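Long-range contacts in sigma-C capsid protein (Avian reovirus, PDB 2VRS), which forms a homotrimeric fibre that attaches the virus to host cells, and induces apoptosis in them: residues Gly109-Tyr114 with Ala146-Pro150; Gln81-Trp87 with Asp100-His106; Val128-Asp134 with Arg184-Phe190; Gly94-Asp100 with Thr119-Thr125. All blocks are in the same frame, centred on the assembly; numbering follows the deposited sequence.

Contact 1: residues Gly109-Tyr114 with Ala146-Pro150; sequences GRRTDY and ARLVP
The hydroxyl of T112 meets the carbonyl of R147, and this is the tightest point of the contact. T112 OG1 donates to R147 O over 2.7 Å and lies in the carbonyl plane. With chi1 at -66°, OG1 sits beside its own backbone N and faces the 3-10 turn. The same OG1 accepts a hydrogen bond from a water 2.8 Å away. That water also donates to G109 O and accepts from R147 NE, joining both segments. R147 reaches it through a chain bent at chi2 and chi3. Further along the strand, Y114 crosses L148 at about a right angle, with CE1 of the tyrosine 3.9 Å from CD2 of the leucine. A second water links Y114 OH to L148 O, so the phenol's polar end is served even though the residue is buried.

The looser side is the arginine pair. R147 NH2 stands over one face of the R110 guanidinium, 3.3 Å from R110 NH2, with the two planes 86° apart. Both nitrogens are donors, so no bond joins them; a water accepts from R147 NH1 and only weakly from R110 NH1. Their stronger partners lie outside the two segments: D63 makes a salt bridge with R110, T211 OG1 bonds to R147 NH2, and Y65 makes a cation-pi contact with R147. R110 is partly exposed and packs on S75 of a second subunit. The arrangement belongs to the C-terminal beta-barrel domain, where a 3-10 turn in the loop between strand 128-134 and helix 152-155 packs on the start of strand 111-119.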
# COMPACT_ATOMS: atom_id res chain seq x y z
N GLY C 109 -1.53 2.08 10.02
CA GLY C 109 -1.96 2.27 8.66
C GLY C 109 -3.42 1.86 8.66
O GLY C 109 -4.15 2.06 9.66
N ARG C 110 -3.82 1.20 7.58
CA ARG C 110 -5.22 0.76 7.52
C ARG C 110 -5.37 -0.69 7.97
O ARG C 110 -6.36 -1.34 7.66
CB ARG C 110 -5.76 0.94 6.10
CG ARG C 110 -5.80 2.42 5.74
CD ARG C 110 -6.70 2.74 4.52
NE ARG C 110 -8.07 2.71 4.99
CZ ARG C 110 -8.74 3.75 5.50
NH1 ARG C 110 -8.23 4.98 5.53
NH2 ARG C 110 -9.97 3.55 5.92
N ARG C 111 -4.38 -1.21 8.70
CA ARG C 111 -4.53 -2.52 9.32
C ARG C 111 -4.89 -2.35 10.81
O ARG C 111 -4.27 -1.53 11.53
CB ARG C 111 -3.21 -3.31 9.22
CG ARG C 111 -3.32 -4.77 9.77
CD ARG C 111 -4.13 -5.72 8.82
NE ARG C 111 -4.14 -7.07 9.47
CZ ARG C 111 -4.79 -8.11 8.99
NH1 ARG C 111 -5.49 -7.94 7.89
NH2 ARG C 111 -4.76 -9.30 9.58
N THR C 112 -5.85 -3.13 11.27
CA THR C 112 -6.21 -3.17 12.70
C THR C 112 -6.15 -4.57 13.19
O THR C 112 -6.87 -5.44 12.68
CB THR C 112 -7.60 -2.54 12.96
OG1 THR C 112 -7.49 -1.16 12.66
CG2 THR C 112 -8.02 -2.76 14.38
N ASP C 113 -5.25 -4.80 14.14
CA ASP C 113 -5.05 -6.17 14.68
C ASP C 113 -5.62 -6.26 16.05
O ASP C 113 -5.30 -5.43 16.90
CB ASP C 113 -3.56 -6.55 14.65
CG ASP C 113 -3.03 -6.64 13.19
OD1 ASP C 113 -3.70 -7.33 12.40
OD2 ASP C 113 -1.99 -6.04 12.87
N TYR C 114 -6.52 -7.24 16.25
CA TYR C 114 -7.18 -7.44 17.54
C TYR C 114 -6.49 -8.51 18.37
O TYR C 114 -6.22 -9.61 17.89
CB TYR C 114 -8.62 -7.91 17.31
CG TYR C 114 -9.58 -6.88 16.82
CD1 TYR C 114 -9.71 -5.65 17.44
CD2 TYR C 114 -10.46 -7.20 15.77
CE1 TYR C 114 -10.69 -4.69 17.00
CE2 TYR C 114 -11.41 -6.30 15.35
CZ TYR C 114 -11.53 -5.05 15.94
OH TYR C 114 -12.50 -4.19 15.48
N ALA C 146 -13.57 4.60 13.09
CA ALA C 146 -13.27 4.24 11.71
C ALA C 146 -12.24 3.12 11.67
O ALA C 146 -12.24 2.33 10.75
CB ALA C 146 -12.78 5.42 10.95
N ARG C 147 -11.41 3.04 12.71
CA ARG C 147 -10.32 1.99 12.72
C ARG C 147 -10.84 0.60 13.06
O ARG C 147 -10.05 -0.35 13.06
CB ARG C 147 -9.21 2.34 13.70
CG ARG C 147 -8.58 3.74 13.48
CD ARG C 147 -7.46 3.76 12.45
NE ARG C 147 -7.86 3.30 11.11
CZ ARG C 147 -8.49 4.03 10.19
NH1 ARG C 147 -8.83 5.30 10.44
NH2 ARG C 147 -8.79 3.48 9.02
N LEU C 148 -12.13 0.49 13.38
CA LEU C 148 -12.71 -0.79 13.81
C LEU C 148 -13.72 -1.29 12.80
O LEU C 148 -14.47 -2.24 13.04
CB LEU C 148 -13.40 -0.64 15.19
CG LEU C 148 -12.53 -0.05 16.32
CD1 LEU C 148 -13.32 -0.02 17.63
CD2 LEU C 148 -11.23 -0.85 16.45
N VAL C 149 -13.80 -0.57 11.68
CA VAL C 149 -14.70 -0.91 10.57
C VAL C 149 -13.89 -1.39 9.36
O VAL C 149 -13.02 -0.68 8.85
CB VAL C 149 -15.58 0.32 10.13
CG1 VAL C 149 -16.50 -0.08 8.99
CG2 VAL C 149 -16.44 0.81 11.32
N PRO C 150 -14.18 -2.63 8.89
CA PRO C 150 -13.45 -3.19 7.75
C PRO C 150 -13.82 -2.49 6.44
O PRO C 150 -14.94 -1.97 6.31
CB PRO C 150 -13.94 -4.63 7.70
CG PRO C 150 -15.38 -4.53 8.29
CD PRO C 150 -15.21 -3.55 9.41
O HOH W 1 -6.52 0.62 10.78
O HOH W 2 -10.23 6.61 7.81
O HOH W 3 -14.55 -4.89 13.83

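Contact 2: residues Gln81-Trp87 with Asp100-His106; sequences QLMQFRW and DMTVNAH
F85 and V103 face each other across two antiparallel strands, and V103 CB lies 4.1 Å from the centroid of the F85 ring, over its face. The ring gets there because F85 CG takes the crowded position between backbone N and carbonyl carbon (chi1 53°), which turns the phenyl toward the partner strand. V103 CG1 touches F85 CZ at 3.7 Å. The other methyl, V103 CG2, meets W87 CB at 3.8 Å, near the edge of the indole.

This is the hairpin of strands 81-92 and 98-108, part of the barrel of the C-terminal domain. Its hydrogen-bonded pairs are M83 with A105, F85 with V103, and W87 with M101, each closed by two backbone bonds. The side chains of those residues line the buried face, where W87 NE1 reaches out to D134 O.

On the other face, R86 can be traced atom by atom. Its CB is 3.9 Å from M101 O. The chain then bends at chi2 and chi3 and runs back over strand 98-108, so that CD passes T102 OG1 at 3.3 Å and NE stays 3.5 Å from that same hydroxyl. Beyond them the edge of the guanidinium comes up to D100, its NH1 lying 3.1 Å from D100 CB. At the tip, NH2 forms a long salt bridge of 4.0 Å with D100 OD2, the guanidinium and carboxylate planes 61° apart. Further down this face, Q84 and N104 run side by side with their amide planes 28° apart. Y177 of a third subunit packs on L82 and N104.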
# COMPACT_ATOMS: atom_id res chain seq x y z
N GLN C 81 -2.01 3.61 16.68
CA GLN C 81 -2.62 3.65 17.99
C GLN C 81 -2.76 2.26 18.54
O GLN C 81 -3.01 1.31 17.80
CB GLN C 81 -4.08 4.16 17.90
CG GLN C 81 -4.31 5.48 17.29
CD GLN C 81 -5.81 5.69 17.08
OE1 GLN C 81 -6.27 5.76 15.95
NE2 GLN C 81 -6.56 5.74 18.18
N LEU C 82 -2.68 2.16 19.86
CA LEU C 82 -3.04 0.94 20.54
C LEU C 82 -4.27 1.28 21.38
O LEU C 82 -4.16 1.88 22.47
CB LEU C 82 -1.88 0.41 21.43
CG LEU C 82 -2.15 -1.00 22.05
CD1 LEU C 82 -2.23 -2.14 20.96
CD2 LEU C 82 -1.10 -1.37 23.06
N MET C 83 -5.44 0.88 20.89
CA MET C 83 -6.71 1.07 21.59
C MET C 83 -6.97 -0.04 22.59
O MET C 83 -6.71 -1.20 22.32
CB MET C 83 -7.85 1.10 20.60
CG MET C 83 -7.77 2.17 19.59
SD MET C 83 -9.20 1.93 18.51
CE MET C 83 -8.99 3.28 17.41
N GLN C 84 -7.50 0.32 23.75
CA GLN C 84 -7.80 -0.67 24.80
C GLN C 84 -9.26 -0.41 25.22
O GLN C 84 -9.63 0.71 25.60
CB GLN C 84 -6.87 -0.50 26.00
CG GLN C 84 -5.41 -0.66 25.62
CD GLN C 84 -4.51 -0.34 26.79
OE1 GLN C 84 -3.65 0.53 26.71
NE2 GLN C 84 -4.73 -1.04 27.89
N PHE C 85 -10.09 -1.43 25.06
CA PHE C 85 -11.49 -1.35 25.49
C PHE C 85 -12.06 -2.71 25.88
O PHE C 85 -11.40 -3.75 25.72
CB PHE C 85 -12.32 -0.67 24.39
CG PHE C 85 -12.17 -1.31 23.02
CD1 PHE C 85 -12.97 -2.38 22.65
CD2 PHE C 85 -11.24 -0.80 22.10
CE1 PHE C 85 -12.83 -2.96 21.36
CE2 PHE C 85 -11.09 -1.37 20.81
CZ PHE C 85 -11.89 -2.45 20.45
N ARG C 86 -13.29 -2.72 26.39
CA ARG C 86 -13.98 -3.95 26.71
C ARG C 86 -15.10 -4.22 25.71
O ARG C 86 -15.80 -3.30 25.26
CB ARG C 86 -14.52 -3.87 28.16
CG ARG C 86 -13.38 -3.68 29.19
CD ARG C 86 -12.71 -5.01 29.48
NE ARG C 86 -13.24 -5.66 30.67
CZ ARG C 86 -14.33 -6.43 30.72
NH1 ARG C 86 -15.05 -6.66 29.62
NH2 ARG C 86 -14.70 -6.98 31.87
N TRP C 87 -15.27 -5.49 25.37
CA TRP C 87 -16.26 -5.84 24.33
C TRP C 87 -17.06 -7.02 24.81
O TRP C 87 -16.49 -8.07 25.15
CB TRP C 87 -15.53 -6.24 23.03
CG TRP C 87 -16.30 -6.05 21.79
CD1 TRP C 87 -17.67 -6.04 21.65
CD2 TRP C 87 -15.76 -5.87 20.47
NE1 TRP C 87 -18.01 -5.86 20.32
CE2 TRP C 87 -16.85 -5.73 19.58
CE3 TRP C 87 -14.44 -5.78 19.96
CZ2 TRP C 87 -16.68 -5.50 18.20
CZ3 TRP C 87 -14.26 -5.57 18.57
CH2 TRP C 87 -15.37 -5.41 17.72
N ASP C 100 -17.31 -11.21 28.45
CA ASP C 100 -16.64 -9.93 28.44
C ASP C 100 -15.19 -10.08 28.03
O ASP C 100 -14.38 -10.73 28.72
CB ASP C 100 -16.71 -9.30 29.83
CG ASP C 100 -18.07 -8.66 30.10
OD1 ASP C 100 -18.86 -8.40 29.15
OD2 ASP C 100 -18.34 -8.42 31.30
N MET C 101 -14.86 -9.48 26.89
CA MET C 101 -13.50 -9.52 26.37
C MET C 101 -12.74 -8.24 26.63
O MET C 101 -13.23 -7.13 26.38
CB MET C 101 -13.52 -9.73 24.83
CG MET C 101 -14.28 -10.98 24.37
SD MET C 101 -13.74 -12.55 25.11
CE MET C 101 -12.15 -12.73 24.26
N THR C 102 -11.51 -8.38 27.12
CA THR C 102 -10.59 -7.26 27.14
C THR C 102 -9.85 -7.22 25.81
O THR C 102 -9.21 -8.19 25.39
CB THR C 102 -9.60 -7.44 28.31
OG1 THR C 102 -10.38 -7.41 29.53
CG2 THR C 102 -8.53 -6.37 28.33
N VAL C 103 -9.97 -6.09 25.12
CA VAL C 103 -9.49 -6.01 23.72
C VAL C 103 -8.38 -4.98 23.61
O VAL C 103 -8.52 -3.86 24.09
CB VAL C 103 -10.61 -5.61 22.71
CG1 VAL C 103 -10.01 -5.48 21.29
CG2 VAL C 103 -11.79 -6.61 22.75
N ASN C 104 -7.28 -5.36 22.96
CA ASN C 104 -6.31 -4.40 22.47
C ASN C 104 -6.35 -4.43 20.94
O ASN C 104 -6.19 -5.49 20.37
CB ASN C 104 -4.91 -4.79 22.89
CG ASN C 104 -4.62 -4.44 24.33
OD1 ASN C 104 -4.18 -3.34 24.63
ND2 ASN C 104 -4.83 -5.37 25.20
N ALA C 105 -6.59 -3.27 20.34
CA ALA C 105 -6.65 -3.11 18.90
C ALA C 105 -5.46 -2.26 18.47
O ALA C 105 -5.33 -1.08 18.83
CB ALA C 105 -8.05 -2.45 18.50
N HIS C 106 -4.55 -2.90 17.74
CA HIS C 106 -3.36 -2.20 17.28
C HIS C 106 -3.61 -1.71 15.88
O HIS C 106 -3.71 -2.51 14.93
CB HIS C 106 -2.13 -3.13 17.34
CG HIS C 106 -0.85 -2.47 16.90
ND1 HIS C 106 -0.03 -3.02 15.94
CD2 HIS C 106 -0.27 -1.31 17.28
CE1 HIS C 106 1.01 -2.21 15.74
NE2 HIS C 106 0.89 -1.18 16.55
O HOH W 4 -5.78 -3.63 27.95

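Contact 3: residues Val128-Asp134 with Arg184-Phe190; sequences VVLLTFD and RVFTITF
F186 and F190 each set CG between the backbone N and the carbonyl carbon, with chi1 at 70° and 62°, and these torsions tilt both rings toward strand 128-134. The F190 ring slides under V129, whose CG1 lies over its face 3.7 Å from the centroid. Likewise F133 CB stands over the F186 ring, again 3.7 Å from its centroid. The two phenyl planes are only 14° apart, but the rings are slid so far, with centroids 5.0 Å apart, that they barely overlap. From strand 128-134 it is chiefly the F133 methylene that lies over the F186 ring. I188 fills the middle of this face, its CG1 3.7 Å from L131 CB, and its CD1 reaches the edge of the F133 ring.

On the opposite face, T132 OG1 and T187 OG1 share a 2.7 Å hydrogen bond that either hydroxyl could donate, and T132 CG2 packs against V185 CG1 at 3.5 Å. One water bridges D134 OD1 and R184 NE. S136 OG also bonds to R184 NH2, and S136 N to D134 OD1.

Backbone bonds run both ways at V129-F190, L131-I188 and F133-F186. With strands 159-167 and 198-210 covering F190 and I188, and W87 of strand 81-92 lying against F133 and F186, this is the two-faced antiparallel pairing of a beta-barrel wall, with its apolar side turned into the core.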
# COMPACT_ATOMS: atom_id res chain seq x y z
N VAL C 128 -19.64 -26.87 18.27
CA VAL C 128 -19.27 -25.64 17.54
C VAL C 128 -20.09 -24.51 18.17
O VAL C 128 -21.23 -24.72 18.58
CB VAL C 128 -19.61 -25.74 16.02
CG1 VAL C 128 -19.37 -24.41 15.33
CG2 VAL C 128 -18.76 -26.80 15.34
N VAL C 129 -19.51 -23.31 18.26
CA VAL C 129 -20.22 -22.16 18.79
C VAL C 129 -19.92 -20.95 17.89
O VAL C 129 -18.84 -20.88 17.27
CB VAL C 129 -19.81 -21.86 20.25
CG1 VAL C 129 -18.31 -21.51 20.35
CG2 VAL C 129 -20.67 -20.77 20.87
N LEU C 130 -20.89 -20.02 17.84
CA LEU C 130 -20.73 -18.75 17.16
C LEU C 130 -20.63 -17.64 18.20
O LEU C 130 -21.34 -17.65 19.21
CB LEU C 130 -21.90 -18.50 16.20
CG LEU C 130 -21.78 -19.09 14.79
CD1 LEU C 130 -21.56 -20.61 14.70
CD2 LEU C 130 -22.99 -18.65 13.95
N LEU C 131 -19.75 -16.68 17.95
CA LEU C 131 -19.52 -15.56 18.90
C LEU C 131 -19.50 -14.29 18.09
O LEU C 131 -18.70 -14.12 17.18
CB LEU C 131 -18.18 -15.74 19.60
CG LEU C 131 -17.98 -14.99 20.91
CD1 LEU C 131 -19.11 -15.38 21.92
CD2 LEU C 131 -16.58 -15.26 21.55
N THR C 132 -20.40 -13.39 18.45
CA THR C 132 -20.66 -12.17 17.70
C THR C 132 -20.02 -10.94 18.36
O THR C 132 -20.08 -10.76 19.58
CB THR C 132 -22.19 -12.04 17.42
OG1 THR C 132 -22.58 -13.08 16.52
CG2 THR C 132 -22.50 -10.65 16.78
N PHE C 133 -19.41 -10.08 17.53
CA PHE C 133 -18.68 -8.86 17.95
C PHE C 133 -19.30 -7.69 17.18
O PHE C 133 -18.93 -7.38 16.07
CB PHE C 133 -17.19 -8.99 17.61
CG PHE C 133 -16.48 -9.99 18.47
CD1 PHE C 133 -15.91 -9.57 19.67
CD2 PHE C 133 -16.46 -11.34 18.10
CE1 PHE C 133 -15.26 -10.50 20.51
CE2 PHE C 133 -15.83 -12.32 18.96
CZ PHE C 133 -15.23 -11.89 20.14
N ASP C 134 -20.26 -7.05 17.82
CA ASP C 134 -20.98 -5.89 17.26
C ASP C 134 -20.41 -4.66 17.92
O ASP C 134 -20.28 -4.63 19.15
CB ASP C 134 -22.44 -6.07 17.71
CG ASP C 134 -23.37 -4.97 17.24
OD1 ASP C 134 -22.94 -3.85 16.92
OD2 ASP C 134 -24.59 -5.26 17.25
N ARG C 184 -20.61 -3.14 10.90
CA ARG C 184 -20.40 -3.00 12.35
C ARG C 184 -20.31 -4.33 13.10
O ARG C 184 -20.08 -4.33 14.31
CB ARG C 184 -21.52 -2.16 13.00
CG ARG C 184 -21.53 -0.70 12.54
CD ARG C 184 -22.73 0.04 13.16
NE ARG C 184 -22.72 0.10 14.62
CZ ARG C 184 -22.12 1.04 15.34
NH1 ARG C 184 -21.45 2.01 14.75
NH2 ARG C 184 -22.19 1.01 16.67
N VAL C 185 -20.52 -5.45 12.42
CA VAL C 185 -20.73 -6.71 13.15
C VAL C 185 -20.02 -7.86 12.45
O VAL C 185 -20.28 -8.12 11.28
CB VAL C 185 -22.26 -7.10 13.26
CG1 VAL C 185 -22.44 -8.41 14.04
CG2 VAL C 185 -23.07 -5.98 13.85
N PHE C 186 -19.17 -8.59 13.18
CA PHE C 186 -18.67 -9.84 12.69
C PHE C 186 -18.95 -10.95 13.69
O PHE C 186 -19.17 -10.71 14.88
CB PHE C 186 -17.16 -9.82 12.30
CG PHE C 186 -16.21 -9.70 13.47
CD1 PHE C 186 -15.86 -8.43 13.95
CD2 PHE C 186 -15.58 -10.85 14.03
CE1 PHE C 186 -14.95 -8.30 14.98
CE2 PHE C 186 -14.65 -10.74 15.07
CZ PHE C 186 -14.35 -9.45 15.56
N THR C 187 -19.01 -12.15 13.16
CA THR C 187 -19.23 -13.36 13.95
C THR C 187 -18.13 -14.39 13.64
O THR C 187 -17.78 -14.61 12.48
CB THR C 187 -20.63 -13.94 13.66
OG1 THR C 187 -21.61 -12.95 14.02
CG2 THR C 187 -20.88 -15.24 14.45
N ILE C 188 -17.56 -14.96 14.69
CA ILE C 188 -16.61 -16.04 14.53
C ILE C 188 -17.25 -17.39 14.87
O ILE C 188 -18.13 -17.46 15.74
CB ILE C 188 -15.34 -15.80 15.36
CG1 ILE C 188 -15.63 -15.88 16.86
CG2 ILE C 188 -14.73 -14.44 14.94
CD1 ILE C 188 -14.36 -15.79 17.73
N THR C 189 -16.80 -18.44 14.19
CA THR C 189 -17.29 -19.81 14.39
C THR C 189 -16.10 -20.69 14.77
O THR C 189 -15.06 -20.67 14.08
CB THR C 189 -17.89 -20.32 13.08
OG1 THR C 189 -19.03 -19.50 12.72
CG2 THR C 189 -18.30 -21.79 13.23
N PHE C 190 -16.22 -21.44 15.86
CA PHE C 190 -15.11 -22.28 16.30
C PHE C 190 -15.53 -23.52 17.08
O PHE C 190 -16.62 -23.54 17.69
CB PHE C 190 -14.06 -21.43 17.05
CG PHE C 190 -14.57 -20.77 18.32
CD1 PHE C 190 -15.09 -19.48 18.30
CD2 PHE C 190 -14.47 -21.43 19.56
CE1 PHE C 190 -15.54 -18.87 19.48
CE2 PHE C 190 -14.93 -20.82 20.73
CZ PHE C 190 -15.44 -19.54 20.70
O HOH W 5 -17.22 -5.40 14.71
O HOH W 6 -24.29 -2.01 15.54

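Contact 4: residues Gly94-Asp100 with Thr119-Thr125; sequences GSSDTID and TGNLTVT
An ST turn built on S95 starts this contact, in the loop that joins strands 81-92 and 98-108, and it meets strand 121-124 through T123. S95 OG accepts from D97 N at 3.1 Å and donates across to T123 O at 2.7 Å, so one hydroxyl both closes the turn and holds the opposite strand. D97 adds a second link to T123. With CG anti to the backbone N (chi1 -157°), its carboxylate is directed at strand 121-124, and OD2 accepts from T123 N at 2.9 Å through its anti lone pair. The other oxygen, D97 OD1, accepts from the backbone N of T98 at 2.9 Å from above the carboxylate plane. At the loop end, T125 N bonds to G94 O at 2.8 Å.

The apolar part is narrower. I99 and L122 cross at about a right angle, with I99 CB 4.0 Å from L122 CD1, while I99 CD1 rests 3.6 Å from N121 C. Towards D100 and T119 the backbones spread, and water fills in: one molecule accepts from D100 N and donates to T119 O, and a second donates to D100 O and accepts weakly from T119 N.

Each segment also pairs on its far side. D97 and I99 bond to G91 and A89 of strand 81-92, L122 and V124 to I200 and A198 of strand 198-210, and the side chains of S95 and L122 pack on V129 and L131 of strand 128-134.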
# COMPACT_ATOMS: atom_id res chain seq x y z
N GLY C 94 -25.09 -22.61 19.65
CA GLY C 94 -24.24 -23.51 20.42
C GLY C 94 -23.92 -22.87 21.75
O GLY C 94 -23.21 -23.44 22.58
N SER C 95 -24.45 -21.66 21.94
CA SER C 95 -24.38 -20.92 23.19
C SER C 95 -25.45 -19.82 23.22
O SER C 95 -25.80 -19.26 22.17
CB SER C 95 -23.00 -20.28 23.37
OG SER C 95 -22.93 -19.59 24.59
N SER C 96 -25.96 -19.50 24.41
CA SER C 96 -26.83 -18.35 24.60
C SER C 96 -26.19 -17.33 25.52
O SER C 96 -26.82 -16.35 25.90
CB SER C 96 -28.17 -18.79 25.20
OG SER C 96 -28.84 -19.68 24.33
N ASP C 97 -24.94 -17.57 25.85
CA ASP C 97 -24.24 -16.83 26.89
C ASP C 97 -23.48 -15.64 26.27
O ASP C 97 -23.34 -15.54 25.05
CB ASP C 97 -23.31 -17.81 27.58
CG ASP C 97 -22.92 -17.40 28.96
OD1 ASP C 97 -23.34 -16.32 29.45
OD2 ASP C 97 -22.17 -18.20 29.57
N THR C 98 -23.02 -14.72 27.11
CA THR C 98 -22.16 -13.62 26.67
C THR C 98 -20.83 -13.71 27.45
O THR C 98 -20.74 -14.38 28.48
CB THR C 98 -22.80 -12.25 26.92
OG1 THR C 98 -23.07 -12.11 28.31
CG2 THR C 98 -24.12 -12.07 26.16
N ILE C 99 -19.79 -13.05 26.93
CA ILE C 99 -18.50 -13.08 27.60
C ILE C 99 -17.84 -11.77 27.37
O ILE C 99 -17.85 -11.23 26.25
CB ILE C 99 -17.62 -14.30 27.16
CG1 ILE C 99 -16.34 -14.41 28.06
CG2 ILE C 99 -17.28 -14.22 25.67
CD1 ILE C 99 -15.66 -15.77 27.97
N ASP C 100 -17.31 -11.21 28.45
CA ASP C 100 -16.64 -9.93 28.44
C ASP C 100 -15.19 -10.08 28.03
O ASP C 100 -14.38 -10.73 28.72
CB ASP C 100 -16.71 -9.30 29.83
CG ASP C 100 -18.07 -8.66 30.10
OD1 ASP C 100 -18.86 -8.40 29.15
OD2 ASP C 100 -18.34 -8.42 31.30
N THR C 119 -12.03 -12.48 30.85
CA THR C 119 -12.29 -12.96 32.18
C THR C 119 -13.72 -13.57 32.18
O THR C 119 -14.60 -13.17 31.40
CB THR C 119 -12.04 -11.87 33.26
OG1 THR C 119 -11.73 -12.50 34.51
CG2 THR C 119 -13.23 -10.89 33.39
N GLY C 120 -13.93 -14.55 33.03
CA GLY C 120 -15.21 -15.24 33.01
C GLY C 120 -15.23 -16.31 31.94
O GLY C 120 -14.20 -16.75 31.41
N ASN C 121 -16.44 -16.75 31.62
CA ASN C 121 -16.56 -17.97 30.86
C ASN C 121 -17.78 -17.92 29.99
O ASN C 121 -18.55 -16.96 30.03
CB ASN C 121 -16.70 -19.14 31.81
CG ASN C 121 -17.86 -18.98 32.76
OD1 ASN C 121 -18.96 -19.46 32.47
ND2 ASN C 121 -17.66 -18.27 33.87
N LEU C 122 -17.92 -18.97 29.19
CA LEU C 122 -19.01 -19.05 28.25
C LEU C 122 -19.53 -20.47 28.31
O LEU C 122 -18.78 -21.44 28.19
CB LEU C 122 -18.47 -18.72 26.84
CG LEU C 122 -19.44 -18.47 25.71
CD1 LEU C 122 -20.09 -17.10 25.85
CD2 LEU C 122 -18.69 -18.57 24.36
N THR C 123 -20.83 -20.61 28.57
CA THR C 123 -21.43 -21.93 28.58
C THR C 123 -21.81 -22.28 27.15
O THR C 123 -22.41 -21.47 26.45
CB THR C 123 -22.70 -21.94 29.46
OG1 THR C 123 -22.30 -21.77 30.81
CG2 THR C 123 -23.47 -23.25 29.29
N VAL C 124 -21.39 -23.47 26.72
CA VAL C 124 -21.63 -23.96 25.36
C VAL C 124 -22.45 -25.23 25.48
O VAL C 124 -22.46 -25.88 26.52
CB VAL C 124 -20.32 -24.23 24.55
CG1 VAL C 124 -19.57 -22.91 24.29
CG2 VAL C 124 -19.42 -25.25 25.25
N THR C 125 -23.16 -25.56 24.40
CA THR C 125 -24.03 -26.74 24.40
C THR C 125 -23.77 -27.69 23.25
O THR C 125 -24.40 -28.74 23.17
CB THR C 125 -25.50 -26.33 24.40
OG1 THR C 125 -25.78 -25.54 23.24
CG2 THR C 125 -25.83 -25.49 25.63
O HOH W 7 -25.35 -21.10 26.76
O HOH W 8 -21.41 -19.28 31.82
O HOH W 9 -20.52 -15.47 30.94
O HOH W 10 -17.45 -12.38 31.15
O HOH W 11 -12.38 -9.13 30.20

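In the fold
The helix and the beta-spiral region come first in the chain, and all four contacts lie beyond them in the C-terminal domain. Contact 2 closes the first hairpin of that domain. Contact 4 opens within that loop, shares D100 with contact 2 and crosses it, bringing the hairpin's far end to strand 121-124. Contact 1 opens before contact 4 has closed, so these two cross as well, although their nearest atoms are about 13 Å apart. Contact 3 crosses contact 1 and closes the longest stretch of chain of the four; none nests inside another. Around the core, W87 touches F133 and F186, Y114 reaches F186, and V129 meets S95, tying the successive closures into one barrel.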